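Local coordinates for protein peptidoglycan D,D-transpeptidase MrdA (Pseudomonas aeruginosa, PDB 7KIS) that probably cross-links peptidoglycan in the cell wall as a penicillin-binding D,D-transpeptidase of the inner membrane, and is seen here with a diazabicyclooctane inhibitor, at residues P66-I71 against S213-T218; P243-V248 against T483-P488. All coordinates share one frame; numbering follows the deposited sequence.

Contact 1 of 2, residues P66-I71 against S213-T218; sequences PTRGII and SELHGT
Gly69 N donates a hydrogen bond to Leu215 O (2.9 Å) where the extended loop 66-71 runs nearly antiparallel to residues 215-218, at the end of helix 212-216 and just beyond it (163° between their end-to-end directions). Leu215 O also receives the CA-H of Arg68 (CA to O 3.3 Å). Leu215 carries much of the packing. Its CB sits over the centre of the Arg68 guanidinium, 3.9 Å above the plane, and its CD1 approaches Arg68 NH2 (3.6 Å). The Arg68 chain is stretched from CG to NE and carries the flat group alongside Leu215. There Glu208 and Glu212 form salt bridges with it. Leu215 CD2 reaches Gly69 O and Ile71 CG1. At the far end Pro66 CG rests over one face of the His216 ring, 4.1 Å from its centroid, a CH-pi contact. The His216 CB bond points away from 66-71, but with CG anti to the backbone N (chi1 -179°) the ring comes back to Pro66. NE2 hydrogen-bonds Thr199 OG1. Gly217 is the first residue to leave helical angles, with positive phi. The helix end is thus held by a backbone bond and by aliphatic carbons over the flat faces of arginine and histidine, while Glu208 of helix 206-210 and Glu212 of helix 212-216 meet the arginine's charge.

Contact 2 of 2, residues P243-V248 against T483-P488; sequences PGKDIV and TIDGQP
Val248 and Thr483 form an antiparallel hydrogen-bonded pair. Val248 N donates to Thr483 O (3.2 Å), and Thr483 N returns a weak bond to Val248 O. Ile247 and Ile484 follow as a non-hydrogen-bonded pair. Beyond them Asp485 N donates to Asp246 O (3.1 Å).

Lys245 can be followed outward. Its CB lies near Asp485 OD1 (4.1 Å). CG is closest to the carboxylate carbon, Asp485 CG (3.7 Å). CD passes Asp485 CB (3.9 Å) and also comes near Ile484 CG2. The chain is extended beyond CG and crosses the aspartate at about a right angle. NZ ends 5.5 Å from Asp485 OD2. The charges are opposite and may attract, but the contact itself is made by the methylenes.

The two isoleucines lie side by side and point the same way. Ile484 CD1 meets Ile247 CG1 (3.7 Å), and both side chains also touch Tyr211. Val248 and Thr483 pair on the other face of the sheet, where Val248 CG2 meets Thr483 OG1 (3.3 Å). Asp246 OD1 accepts a hydrogen bond from the backbone N of Ile70.

Residues Ile484 to Gln487 make a type I' turn, closed by bonds between the backbones of those two residues. Asp485 and Gly486 take its positive phi values. This is an antiparallel strand pair at the margin of a mixed sheet, with 481-484 as the outermost strand and a tight turn following it.

How the contacts relate
Contacts 1 and 2 are neighbours, with centres about 9 Å apart, and both lie away from the inhibitor pocket. Segment 243-248 joins them. Gly244 N probably bonds to Thr67 O, and Lys245 N to Glu214 O, so it meets both segments of contact 1. Ile247 of contact 2 also packs on Leu215 of contact 1. Strand 247-249 lies between 71-72 and 481-484 in the mixed sheet. Contact 1 is partly buried and joins a loop to a helix end, with flat polar groups under aliphatic carbons. Contact 2 is a surface contact that rests mainly on strand bonding. It brings strand 481-484 of the transpeptidase domain onto a sheet that includes strands of the dimerisation domain.

Contact 1 of 2, residues P66-I71 against S213-T218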
loop_
_atom_site.group_PDB
_atom_site.type_symbol
_atom_site.label_atom_id
_atom_site.label_comp_id
_atom_site.label_asym_id
_atom_site.label_seq_id
_atom_site.Cartn_x
_atom_site.Cartn_y
_atom_site.Cartn_z
ATOM N N PRO A 66 -25.173 24.047 -1.232
ATOM C CA PRO A 66 -24.083 24.114 -2.207
ATOM C C PRO A 66 -23.944 22.813 -2.985
ATOM O O PRO A 66 -24.385 21.745 -2.555
ATOM C CB PRO A 66 -22.853 24.359 -1.324
ATOM C CG PRO A 66 -23.177 23.625 -0.056
ATOM C CD PRO A 66 -24.690 23.612 0.092
ATOM N N THR A 67 -23.319 22.920 -4.153
ATOM C CA THR A 67 -23.070 21.756 -4.992
ATOM C C THR A 67 -21.762 21.092 -4.584
ATOM O O THR A 67 -20.760 21.767 -4.334
ATOM C CB THR A 67 -23.016 22.148 -6.469
ATOM O OG1 THR A 67 -21.731 22.706 -6.769
ATOM C CG2 THR A 67 -24.093 23.176 -6.787
ATOM N N ARG A 68 -21.779 19.763 -4.519
ATOM C CA ARG A 68 -20.591 19.022 -4.116
ATOM C C ARG A 68 -19.488 19.172 -5.157
ATOM O O ARG A 68 -19.753 19.253 -6.361
ATOM C CB ARG A 68 -20.924 17.545 -3.908
ATOM C CG ARG A 68 -19.859 16.787 -3.132
ATOM C CD ARG A 68 -20.381 15.466 -2.594
ATOM N NE ARG A 68 -19.366 14.767 -1.810
ATOM C CZ ARG A 68 -19.116 15.008 -0.528
ATOM N NH1 ARG A 68 -19.811 15.933 0.123
ATOM N NH2 ARG A 68 -18.172 14.326 0.106
ATOM N N GLY A 69 -18.245 19.213 -4.685
ATOM C CA GLY A 69 -17.124 19.398 -5.586
ATOM C C GLY A 69 -16.936 18.201 -6.502
ATOM O O GLY A 69 -17.141 17.051 -6.113
ATOM N N ILE A 70 -16.541 18.484 -7.737
ATOM C CA ILE A 70 -16.301 17.444 -8.728
ATOM C C ILE A 70 -14.983 16.743 -8.422
ATOM O O ILE A 70 -14.032 17.349 -7.915
ATOM C CB ILE A 70 -16.310 18.057 -10.143
ATOM C CG1 ILE A 70 -17.546 18.936 -10.330
ATOM C CG2 ILE A 70 -16.306 16.980 -11.190
ATOM C CD1 ILE A 70 -18.851 18.171 -10.278
ATOM N N ILE A 71 -14.923 15.447 -8.726
ATOM C CA ILE A 71 -13.728 14.636 -8.514
ATOM C C ILE A 71 -13.222 14.148 -9.864
ATOM O O ILE A 71 -13.976 13.544 -10.635
ATOM C CB ILE A 71 -14.002 13.450 -7.573
ATOM C CG1 ILE A 71 -14.497 13.952 -6.215
ATOM C CG2 ILE A 71 -12.751 12.608 -7.404
ATOM C CD1 ILE A 71 -14.690 12.852 -5.193
ATOM N N SER A 213 -15.299 18.346 4.168
ATOM C CA SER A 213 -15.301 19.788 4.388
ATOM C C SER A 213 -15.082 20.540 3.079
ATOM O O SER A 213 -15.878 21.411 2.707
ATOM C CB SER A 213 -14.228 20.160 5.411
ATOM O OG SER A 213 -14.132 19.178 6.429
ATOM N N GLU A 214 -14.000 20.215 2.366
ATOM C CA GLU A 214 -13.673 20.932 1.137
ATOM C C GLU A 214 -14.695 20.656 0.040
ATOM O O GLU A 214 -15.065 21.564 -0.712
ATOM C CB GLU A 214 -12.267 20.555 0.670
ATOM C CG GLU A 214 -11.154 21.017 1.602
ATOM C CD GLU A 214 -11.016 20.142 2.839
ATOM O OE1 GLU A 214 -11.686 19.089 2.908
ATOM O OE2 GLU A 214 -10.238 20.509 3.743
ATOM N N LEU A 215 -15.163 19.409 -0.067
ATOM C CA LEU A 215 -16.123 19.059 -1.107
ATOM C C LEU A 215 -17.505 19.645 -0.850
ATOM O O LEU A 215 -18.306 19.740 -1.785
ATOM C CB LEU A 215 -16.229 17.538 -1.237
ATOM C CG LEU A 215 -15.063 16.816 -1.915
ATOM C CD1 LEU A 215 -15.154 15.317 -1.676
ATOM C CD2 LEU A 215 -15.025 17.124 -3.405
ATOM N N HIS A 216 -17.805 20.034 0.389
ATOM C CA HIS A 216 -19.145 20.523 0.714
ATOM C C HIS A 216 -19.346 21.946 0.201
ATOM O O HIS A 216 -20.053 22.170 -0.787
ATOM C CB HIS A 216 -19.373 20.445 2.228
ATOM C CG HIS A 216 -20.731 20.903 2.659
ATOM N ND1 HIS A 216 -20.919 21.962 3.521
ATOM C CD2 HIS A 216 -21.966 20.444 2.351
ATOM C CE1 HIS A 216 -22.213 22.137 3.723
ATOM N NE2 HIS A 216 -22.870 21.228 3.025
ATOM N N GLY A 217 -18.730 22.917 0.860
ATOM C CA GLY A 217 -18.863 24.309 0.495
ATOM C C GLY A 217 -19.648 25.103 1.521
ATOM O O GLY A 217 -19.757 24.736 2.694
ATOM N N THR A 218 -20.208 26.218 1.058
ATOM C CA THR A 218 -20.997 27.107 1.896
ATOM C C THR A 218 -22.357 27.322 1.247
ATOM O O THR A 218 -22.483 27.315 0.020
ATOM C CB THR A 218 -20.303 28.457 2.113
ATOM O OG1 THR A 218 -20.037 29.068 0.845
ATOM C CG2 THR A 218 -18.997 28.271 2.871
#

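Contact 2 of 2, residues P243-V248 against T483-P488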
loop_
_atom_site.group_PDB
_atom_site.type_symbol
_atom_site.label_atom_id
_atom_site.label_comp_id
_atom_site.label_asym_id
_atom_site.label_seq_id
_atom_site.Cartn_x
_atom_site.Cartn_y
_atom_site.Cartn_z
ATOM N N PRO A 243 -19.649 26.738 -4.441
ATOM C CA PRO A 243 -19.634 25.283 -4.617
ATOM C C PRO A 243 -18.427 24.651 -3.942
ATOM O O PRO A 243 -17.404 25.295 -3.698
ATOM C CB PRO A 243 -19.578 25.109 -6.144
ATOM C CG PRO A 243 -19.027 26.390 -6.663
ATOM C CD PRO A 243 -19.533 27.453 -5.725
ATOM N N GLY A 244 -18.569 23.367 -3.623
ATOM C CA GLY A 244 -17.498 22.664 -2.947
ATOM C C GLY A 244 -16.233 22.633 -3.782
ATOM O O GLY A 244 -16.265 22.728 -5.010
ATOM N N LYS A 245 -15.100 22.498 -3.096
ATOM C CA LYS A 245 -13.820 22.503 -3.787
ATOM C C LYS A 245 -13.655 21.217 -4.581
ATOM O O LYS A 245 -14.004 20.128 -4.118
ATOM C CB LYS A 245 -12.672 22.655 -2.789
ATOM C CG LYS A 245 -12.495 24.064 -2.250
ATOM C CD LYS A 245 -11.364 24.119 -1.236
ATOM C CE LYS A 245 -11.612 25.192 -0.190
ATOM N NZ LYS A 245 -10.685 25.058 0.968
ATOM N N ASP A 246 -13.117 21.350 -5.787
ATOM C CA ASP A 246 -12.915 20.214 -6.669
ATOM C C ASP A 246 -11.578 19.555 -6.374
ATOM O O ASP A 246 -10.576 20.231 -6.127
ATOM C CB ASP A 246 -12.989 20.661 -8.128
ATOM C CG ASP A 246 -14.236 21.475 -8.417
ATOM O OD1 ASP A 246 -15.266 21.241 -7.752
ATOM O OD2 ASP A 246 -14.187 22.357 -9.300
ATOM N N ILE A 247 -11.572 18.226 -6.400
ATOM C CA ILE A 247 -10.407 17.433 -6.040
ATOM C C ILE A 247 -9.959 16.648 -7.260
ATOM O O ILE A 247 -10.778 16.013 -7.935
ATOM C CB ILE A 247 -10.707 16.480 -4.868
ATOM C CG1 ILE A 247 -11.096 17.275 -3.627
ATOM C CG2 ILE A 247 -9.509 15.589 -4.578
ATOM C CD1 ILE A 247 -11.493 16.401 -2.483
ATOM N N VAL A 248 -8.663 16.698 -7.541
ATOM C CA VAL A 248 -8.043 15.906 -8.592
ATOM C C VAL A 248 -7.276 14.787 -7.909
ATOM O O VAL A 248 -6.404 15.047 -7.071
ATOM C CB VAL A 248 -7.117 16.756 -9.474
ATOM C CG1 VAL A 248 -6.751 16.002 -10.736
ATOM C CG2 VAL A 248 -7.779 18.085 -9.809
ATOM N N THR A 483 -4.439 17.526 -6.075
ATOM C CA THR A 483 -4.654 18.943 -5.813
ATOM C C THR A 483 -6.008 19.138 -5.146
ATOM O O THR A 483 -6.954 18.384 -5.389
ATOM C CB THR A 483 -4.609 19.803 -7.091
ATOM O OG1 THR A 483 -5.888 19.770 -7.737
ATOM C CG2 THR A 483 -3.542 19.311 -8.060
ATOM N N ILE A 484 -6.088 20.162 -4.301
ATOM C CA ILE A 484 -7.342 20.619 -3.711
ATOM C C ILE A 484 -7.543 22.064 -4.139
ATOM O O ILE A 484 -6.734 22.936 -3.794
ATOM C CB ILE A 484 -7.340 20.497 -2.180
ATOM C CG1 ILE A 484 -6.828 19.124 -1.748
ATOM C CG2 ILE A 484 -8.737 20.743 -1.628
ATOM C CD1 ILE A 484 -7.829 18.015 -1.956
ATOM N N ASP A 485 -8.613 22.313 -4.896
ATOM C CA ASP A 485 -8.921 23.624 -5.469
ATOM C C ASP A 485 -7.828 24.111 -6.415
ATOM O O ASP A 485 -7.698 25.315 -6.653
ATOM C CB ASP A 485 -9.182 24.668 -4.376
ATOM C CG ASP A 485 -10.287 25.637 -4.749
ATOM O OD1 ASP A 485 -11.140 25.273 -5.587
ATOM O OD2 ASP A 485 -10.304 26.760 -4.204
ATOM N N GLY A 486 -7.038 23.188 -6.964
ATOM C CA GLY A 486 -5.994 23.508 -7.913
ATOM C C GLY A 486 -4.589 23.580 -7.353
ATOM O O GLY A 486 -3.657 23.869 -8.114
ATOM N N GLN A 487 -4.401 23.325 -6.059
ATOM C CA GLN A 487 -3.078 23.323 -5.452
ATOM C C GLN A 487 -2.886 22.043 -4.649
ATOM O O GLN A 487 -3.820 21.584 -3.979
ATOM C CB GLN A 487 -2.854 24.548 -4.556
ATOM C CG GLN A 487 -4.051 24.982 -3.739
ATOM C CD GLN A 487 -3.889 26.391 -3.207
ATOM O OE1 GLN A 487 -3.114 27.183 -3.746
ATOM N NE2 GLN A 487 -4.615 26.712 -2.143
ATOM N N PRO A 488 -1.690 21.450 -4.691
ATOM C CA PRO A 488 -1.486 20.179 -3.998
ATOM C C PRO A 488 -1.542 20.361 -2.495
ATOM O O PRO A 488 -1.127 21.407 -1.963
ATOM C CB PRO A 488 -0.081 19.746 -4.459
ATOM C CG PRO A 488 0.225 20.588 -5.660
ATOM C CD PRO A 488 -0.495 21.876 -5.435
#